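Side-chain contacts in chemotaxis protein motB (Helicobacter pylori, PDB 3CYP), which probably forms, with MotA, the stator of the flagellar motor and fastens it to the cell wall through the periplasmic C-terminal domain described here: residues Asp98-Glu101 and Asn102-Asn106; Ala62-Arg65 and Ala66-Met70. All coordinates share one frame; numbering follows the deposited sequence.

Contact 1: residues Asp98-Glu101 and Asn102-Asn106; sequences DSLE and NRMKN
Ser99 turns its hydroxyl back over the first turn of helix 100-105, where OG accepts the backbone N-H of Asn102 at 3.1 Å in a nearly straight bond. The first torsion, 87°, sets OG between its own backbone N and carbonyl carbon, from where it reaches the amide of Asn102 in the first turn. The tight part is this turn: Ser99 O receives Arg103 N at 2.9 Å, and Leu100 O receives Met104 N at 3.0 Å. Arg103 belongs to the same compact side. Its chain, bent at chi3 (-72°), folds back along the turn and lays the guanidinium beside the backbone, with Leu100 CA over one face, 3.7 Å above the plane, and the carbonyl carbon of Asp98 near its edge; its NE is buried without a partner. Arg103 also touches Asp47 and Thr48 of a loop. The outer side is looser. Leu100 CD1 meets Met104 CG at 4.2 Å, one apolar pair on the surface, while the carboxylate of Asp98 approaches the side chain of Asn102 with the two planes 36° apart. A serine N-cap opening a short surface helix just ahead of strand 108-114 of the OmpA-like domain is what these bonds define.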
ATOM      1  N   ASP B  98      -2.711  -1.222 -29.952  1.00 31.69           N
ATOM      2  CA  ASP B  98      -2.495  -1.137 -31.406  1.00 31.86           C
ATOM      3  C   ASP B  98      -2.587   0.280 -31.978  1.00 32.42           C
ATOM      4  O   ASP B  98      -1.992   0.554 -33.034  1.00 33.99           O
ATOM      5  CB  ASP B  98      -3.416  -2.106 -32.150  1.00 32.50           C
ATOM      6  CG  ASP B  98      -4.893  -1.878 -31.863  1.00 34.44           C
ATOM      7  OD1 ASP B  98      -5.243  -0.815 -31.303  1.00 36.31           O
ATOM      8  OD2 ASP B  98      -5.702  -2.765 -32.215  1.00 38.12           O
ATOM      9  N   SER B  99      -3.344   1.165 -31.323  1.00 31.33           N
ATOM     10  CA  SER B  99      -3.445   2.574 -31.718  1.00 30.87           C
ATOM     11  C   SER B  99      -3.199   3.488 -30.527  1.00 30.46           C
ATOM     12  O   SER B  99      -3.315   3.052 -29.379  1.00 30.53           O
ATOM     13  CB  SER B  99      -4.836   2.881 -32.269  1.00 31.48           C
ATOM     14  OG  SER B  99      -5.746   3.223 -31.220  1.00 31.72           O
ATOM     15  N   LEU B 100      -2.923   4.761 -30.794  1.00 29.66           N
ATOM     16  CA  LEU B 100      -2.667   5.746 -29.728  1.00 28.79           C
ATOM     17  C   LEU B 100      -3.842   5.863 -28.754  1.00 28.22           C
ATOM     18  O   LEU B 100      -3.661   5.867 -27.543  1.00 26.75           O
ATOM     19  CB  LEU B 100      -2.394   7.119 -30.340  1.00 28.98           C
ATOM     20  CG  LEU B 100      -2.275   8.308 -29.392  1.00 29.39           C
ATOM     21  CD1 LEU B 100      -1.293   8.039 -28.258  1.00 30.77           C
ATOM     22  CD2 LEU B 100      -1.881   9.540 -30.191  1.00 29.88           C
ATOM     23  N   GLU B 101      -5.055   5.932 -29.287  1.00 27.08           N
ATOM     24  CA  GLU B 101      -6.242   6.133 -28.464  1.00 26.33           C
ATOM     25  C   GLU B 101      -6.605   4.879 -27.651  1.00 25.51           C
ATOM     26  O   GLU B 101      -7.092   4.973 -26.522  1.00 25.29           O
ATOM     27  CB  GLU B 101      -7.405   6.609 -29.351  1.00 26.21           C
ATOM     28  CG  GLU B 101      -7.101   7.953 -30.040  1.00 26.90           C
ATOM     29  CD  GLU B 101      -6.226   7.810 -31.292  1.00 25.25           C
ATOM     30  OE1 GLU B 101      -6.230   6.692 -31.869  1.00 23.78           O
ATOM     31  OE2 GLU B 101      -5.539   8.801 -31.681  1.00 26.69           O
ATOM     32  N   ASN B 102      -6.346   3.697 -28.199  1.00 24.71           N
ATOM     33  CA  ASN B 102      -6.501   2.445 -27.457  1.00 24.50           C
ATOM     34  C   ASN B 102      -5.438   2.320 -26.346  1.00 23.57           C
ATOM     35  O   ASN B 102      -5.768   1.967 -25.204  1.00 22.53           O
ATOM     36  CB  ASN B 102      -6.400   1.230 -28.398  1.00 23.55           C
ATOM     37  CG  ASN B 102      -7.676   0.943 -29.193  1.00 25.27           C
ATOM     38  OD1 ASN B 102      -7.616   0.311 -30.278  1.00 28.63           O
ATOM     39  ND2 ASN B 102      -8.828   1.377 -28.682  1.00 23.41           N
ATOM     40  N   ARG B 103      -4.187   2.637 -26.666  1.00 23.82           N
ATOM     41  CA  ARG B 103      -3.113   2.653 -25.658  1.00 24.82           C
ATOM     42  C   ARG B 103      -3.450   3.570 -24.481  1.00 24.30           C
ATOM     43  O   ARG B 103      -3.209   3.224 -23.294  1.00 23.35           O
ATOM     44  CB  ARG B 103      -1.790   3.123 -26.277  1.00 24.61           C
ATOM     45  CG  ARG B 103      -1.136   2.112 -27.130  1.00 27.29           C
ATOM     46  CD  ARG B 103       0.371   2.378 -27.278  1.00 29.91           C
ATOM     47  NE  ARG B 103       0.696   3.528 -28.125  1.00 36.16           N
ATOM     48  CZ  ARG B 103       0.547   3.556 -29.455  1.00 37.32           C
ATOM     49  NH1 ARG B 103       0.043   2.507 -30.113  1.00 38.99           N
ATOM     50  NH2 ARG B 103       0.890   4.650 -30.134  1.00 36.89           N
ATOM     51  N   MET B 104      -3.970   4.758 -24.783  1.00 23.38           N
ATOM     52  CA  MET B 104      -4.311   5.713 -23.733  1.00 23.70           C
ATOM     53  C   MET B 104      -5.259   5.119 -22.695  1.00 21.68           C
ATOM     54  O   MET B 104      -5.129   5.426 -21.504  1.00 21.44           O
ATOM     55  CB  MET B 104      -4.923   6.980 -24.310  1.00 24.42           C
ATOM     56  CG  MET B 104      -3.900   7.825 -25.032  1.00 27.18           C
ATOM     57  SD  MET B 104      -4.673   9.224 -25.847  1.00 34.42           S
ATOM     58  CE  MET B 104      -4.964  10.219 -24.364  1.00 36.01           C
ATOM     59  N   LYS B 105      -6.188   4.274 -23.150  0.50 20.88           N
ATOM     60  CA  LYS B 105      -7.172   3.599 -22.280  0.50 20.77           C
ATOM     61  C   LYS B 105      -6.505   2.693 -21.238  0.50 19.70           C
ATOM     62  O   LYS B 105      -7.074   2.435 -20.163  0.50 18.39           O
ATOM     63  CB  LYS B 105      -8.123   2.737 -23.122  0.50 21.12           C
ATOM     64  CG  LYS B 105      -9.133   3.498 -23.995  0.50 23.02           C
ATOM     65  CD  LYS B 105     -10.384   3.889 -23.219  0.50 23.26           C
ATOM     66  CE  LYS B 105     -10.227   5.252 -22.585  0.50 22.98           C
ATOM     67  NZ  LYS B 105     -10.875   5.427 -21.289  0.50 22.31           N
ATOM     68  N   ASN B 106      -5.326   2.176 -21.569  1.00 19.22           N
ATOM     69  CA  ASN B 106      -4.623   1.229 -20.678  1.00 18.45           C
ATOM     70  C   ASN B 106      -3.928   1.884 -19.496  1.00 16.86           C
ATOM     71  O   ASN B 106      -3.458   1.200 -18.599  1.00 16.56           O
ATOM     72  CB  ASN B 106      -3.635   0.359 -21.482  1.00 18.36           C
ATOM     73  CG  ASN B 106      -4.343  -0.615 -22.435  1.00 18.61           C
ATOM     74  OD1 ASN B 106      -5.420  -1.119 -22.130  1.00 20.47           O
ATOM     75  ND2 ASN B 106      -3.762  -0.844 -23.634  1.00 21.39           N
TER

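Contact 2: residues Ala62-Arg65 and Ala66-Met70; sequences AANR and AYRVM
Asn64 and Tyr67, three residues apart on helix 58-75, lie with amide and ring only 22° from parallel, yet they do not stack: Asn64 ND2 comes to the rim of the ring near its plane, 3.7 Å from CD2. With CG opposite its backbone N (chi1 170°), Tyr67 presents one ring edge to Asn64 and packs on Ile74 of the second subunit. Through the oxygen of the same amide Asn64 meets the stem of Arg68, OD1 standing 3.5 Å from CD, and here amide and guanidinium planes are 44° apart. These amide contacts hold for the conformer described, since the Asn64 side chain has a second position. Arg68 folds its aliphatic part over the turn, CG resting 3.1 Å from Asn64 O; a bend at chi3 then turns the head off the helix, where NE bonds to Asp13 O. Asn64 OD1 accepts from Arg54. Helix 58-75 is the crossover of a beta-alpha-beta unit between strands 38-44 and 83-87 of the OmpA-like fold, and Ala62, Ala63 and Ala66 touch strand 83-87 with their small side chains. Arg65 leaves the helix by another route, extended from CG to NE, and its guanidinium bonds to Ser12 O, Phe44 O and Asn107 OD1, joining the helix to three other parts of the chain. Val69 sets CG2 3.4 Å from Arg65 O, which accepts Val69 N at 3.1 Å. Tyr67 N likewise reaches Ala63 O at 2.8 Å.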
ATOM      1  N   ALA B  62       3.021   2.266 -12.847  1.00 14.53           N
ATOM      2  CA  ALA B  62       1.713   1.675 -12.437  1.00 14.05           C
ATOM      3  C   ALA B  62       1.592   1.659 -10.923  1.00 13.68           C
ATOM      4  O   ALA B  62       0.517   1.888 -10.354  1.00 13.23           O
ATOM      5  CB  ALA B  62       1.522   0.296 -12.964  1.00 14.15           C
ATOM      6  N   ALA B  63       2.695   1.341 -10.264  1.00 14.34           N
ATOM      7  CA  ALA B  63       2.698   1.369  -8.780  1.00 13.90           C
ATOM      8  C   ALA B  63       2.406   2.731  -8.202  1.00 14.30           C
ATOM      9  O   ALA B  63       1.634   2.866  -7.218  1.00 13.61           O
ATOM     10  CB  ALA B  63       4.043   0.886  -8.244  1.00 14.63           C
ATOM     11  N   ASN B  64       3.014   3.781  -8.755  0.50 15.02           N
ATOM     12  CA  ASN B  64       2.778   5.126  -8.225  0.50 14.43           C
ATOM     13  C   ASN B  64       1.346   5.550  -8.509  0.50 13.75           C
ATOM     14  O   ASN B  64       0.707   6.177  -7.673  0.50 13.33           O
ATOM     15  CB  ASN B  64       3.784   6.181  -8.733  0.50 15.32           C
ATOM     16  CG  ASN B  64       4.042   7.270  -7.708  0.50 17.26           C
ATOM     17  OD1 ASN B  64       4.222   8.441  -8.053  0.50 23.05           O
ATOM     18  ND2 ASN B  64       4.057   6.899  -6.443  0.50 17.79           N
ATOM     19  N   ARG B  65       0.815   5.187  -9.674  1.00 13.30           N
ATOM     20  CA  ARG B  65      -0.622   5.444  -9.950  1.00 13.69           C
ATOM     21  C   ARG B  65      -1.537   4.829  -8.891  1.00 12.33           C
ATOM     22  O   ARG B  65      -2.389   5.500  -8.316  1.00 13.56           O
ATOM     23  CB  ARG B  65      -1.025   4.963 -11.309  1.00 13.79           C
ATOM     24  CG  ARG B  65      -0.454   5.839 -12.432  1.00 14.57           C
ATOM     25  CD  ARG B  65      -0.717   5.243 -13.779  1.00 15.60           C
ATOM     26  NE  ARG B  65      -0.365   6.170 -14.867  1.00 16.12           N
ATOM     27  CZ  ARG B  65      -0.200   5.819 -16.141  1.00 15.44           C
ATOM     28  NH1 ARG B  65      -0.354   4.567 -16.525  1.00 16.28           N
ATOM     29  NH2 ARG B  65       0.106   6.758 -17.063  1.00 17.93           N
ATOM     30  N   ALA B  66      -1.331   3.540  -8.642  1.00 11.69           N
ATOM     31  CA  ALA B  66      -2.174   2.808  -7.692  1.00 12.25           C
ATOM     32  C   ALA B  66      -1.967   3.337  -6.291  1.00 11.54           C
ATOM     33  O   ALA B  66      -2.932   3.566  -5.550  1.00 12.85           O
ATOM     34  CB  ALA B  66      -1.886   1.342  -7.771  1.00 12.66           C
ATOM     35  N   TYR B  67      -0.705   3.519  -5.892  1.00 13.26           N
ATOM     36  CA  TYR B  67      -0.390   4.041  -4.563  1.00 13.16           C
ATOM     37  C   TYR B  67      -1.050   5.415  -4.321  1.00 12.48           C
ATOM     38  O   TYR B  67      -1.665   5.666  -3.296  1.00 12.36           O
ATOM     39  CB  TYR B  67       1.131   4.104  -4.402  1.00 14.07           C
ATOM     40  CG  TYR B  67       1.581   4.857  -3.168  1.00 15.25           C
ATOM     41  CD1 TYR B  67       1.244   4.403  -1.899  1.00 15.67           C
ATOM     42  CD2 TYR B  67       2.285   6.052  -3.265  1.00 16.60           C
ATOM     43  CE1 TYR B  67       1.614   5.109  -0.743  1.00 15.91           C
ATOM     44  CE2 TYR B  67       2.685   6.755  -2.110  1.00 17.18           C
ATOM     45  CZ  TYR B  67       2.355   6.256  -0.858  1.00 16.93           C
ATOM     46  OH  TYR B  67       2.736   6.903   0.319  1.00 19.75           O
ATOM     47  N   ARG B  68      -0.928   6.309  -5.302  1.00 12.75           N
ATOM     48  CA  ARG B  68      -1.470   7.647  -5.182  1.00 14.40           C
ATOM     49  C   ARG B  68      -2.983   7.627  -5.052  1.00 12.58           C
ATOM     50  O   ARG B  68      -3.532   8.342  -4.240  1.00 13.80           O
ATOM     51  CB  ARG B  68      -1.040   8.520  -6.372  1.00 14.16           C
ATOM     52  CG  ARG B  68       0.438   8.925  -6.219  1.00 17.44           C
ATOM     53  CD  ARG B  68       1.002   9.695  -7.371  1.00 20.98           C
ATOM     54  NE  ARG B  68       0.086  10.666  -7.963  1.00 26.24           N
ATOM     55  CZ  ARG B  68      -0.101  11.921  -7.552  1.00 29.25           C
ATOM     56  NH1 ARG B  68       0.521  12.413  -6.486  1.00 33.16           N
ATOM     57  NH2 ARG B  68      -0.944  12.693  -8.203  1.00 30.99           N
ATOM     58  N   VAL B  69      -3.643   6.785  -5.834  1.00 12.27           N
ATOM     59  CA  VAL B  69      -5.090   6.642  -5.723  1.00 12.97           C
ATOM     60  C   VAL B  69      -5.412   6.133  -4.323  1.00 12.17           C
ATOM     61  O   VAL B  69      -6.345   6.598  -3.650  1.00 11.85           O
ATOM     62  CB  VAL B  69      -5.681   5.768  -6.816  1.00 12.63           C
ATOM     63  CG1 VAL B  69      -7.131   5.365  -6.468  1.00 13.38           C
ATOM     64  CG2 VAL B  69      -5.634   6.563  -8.146  1.00 12.48           C
ATOM     65  N   MET B  70      -4.678   5.116  -3.878  1.00 12.31           N
ATOM     66  CA  MET B  70      -4.903   4.552  -2.521  1.00 12.71           C
ATOM     67  C   MET B  70      -4.771   5.619  -1.400  1.00 12.58           C
ATOM     68  O   MET B  70      -5.596   5.668  -0.459  1.00 12.47           O
ATOM     69  CB  MET B  70      -3.976   3.362  -2.254  1.00 12.87           C
ATOM     70  CG  MET B  70      -4.426   2.592  -1.060  1.00 13.14           C
ATOM     71  SD  MET B  70      -3.189   1.351  -0.539  1.00 13.83           S
ATOM     72  CE  MET B  70      -1.858   2.399   0.043  1.00 18.83           C
TER

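How the contacts relate
Each contact runs along a single helix, contact 1 at the start of helix 100-105 and contact 2 within helix 58-75, but they sit at different depths: contact 2 is buried, its centre about 8 Å from the chain centre, and contact 1 lies on the surface, about 17 Å out. Their centres are about 20 Å apart, and their nearest atoms, about 5 Å apart, do not touch. Contact 1 has its chemistry at a helix start, with a side-chain cap and charged residues on the surface. Contact 2 is mid-helix, where regular backbone bonds carry small alanines against the sheet and arginines whose heads are bonded elsewhere in the chain. The second subunit packs on Ala63, Asn64, Tyr67 and Met70, whereas no other chain of the assembly reaches 98-106.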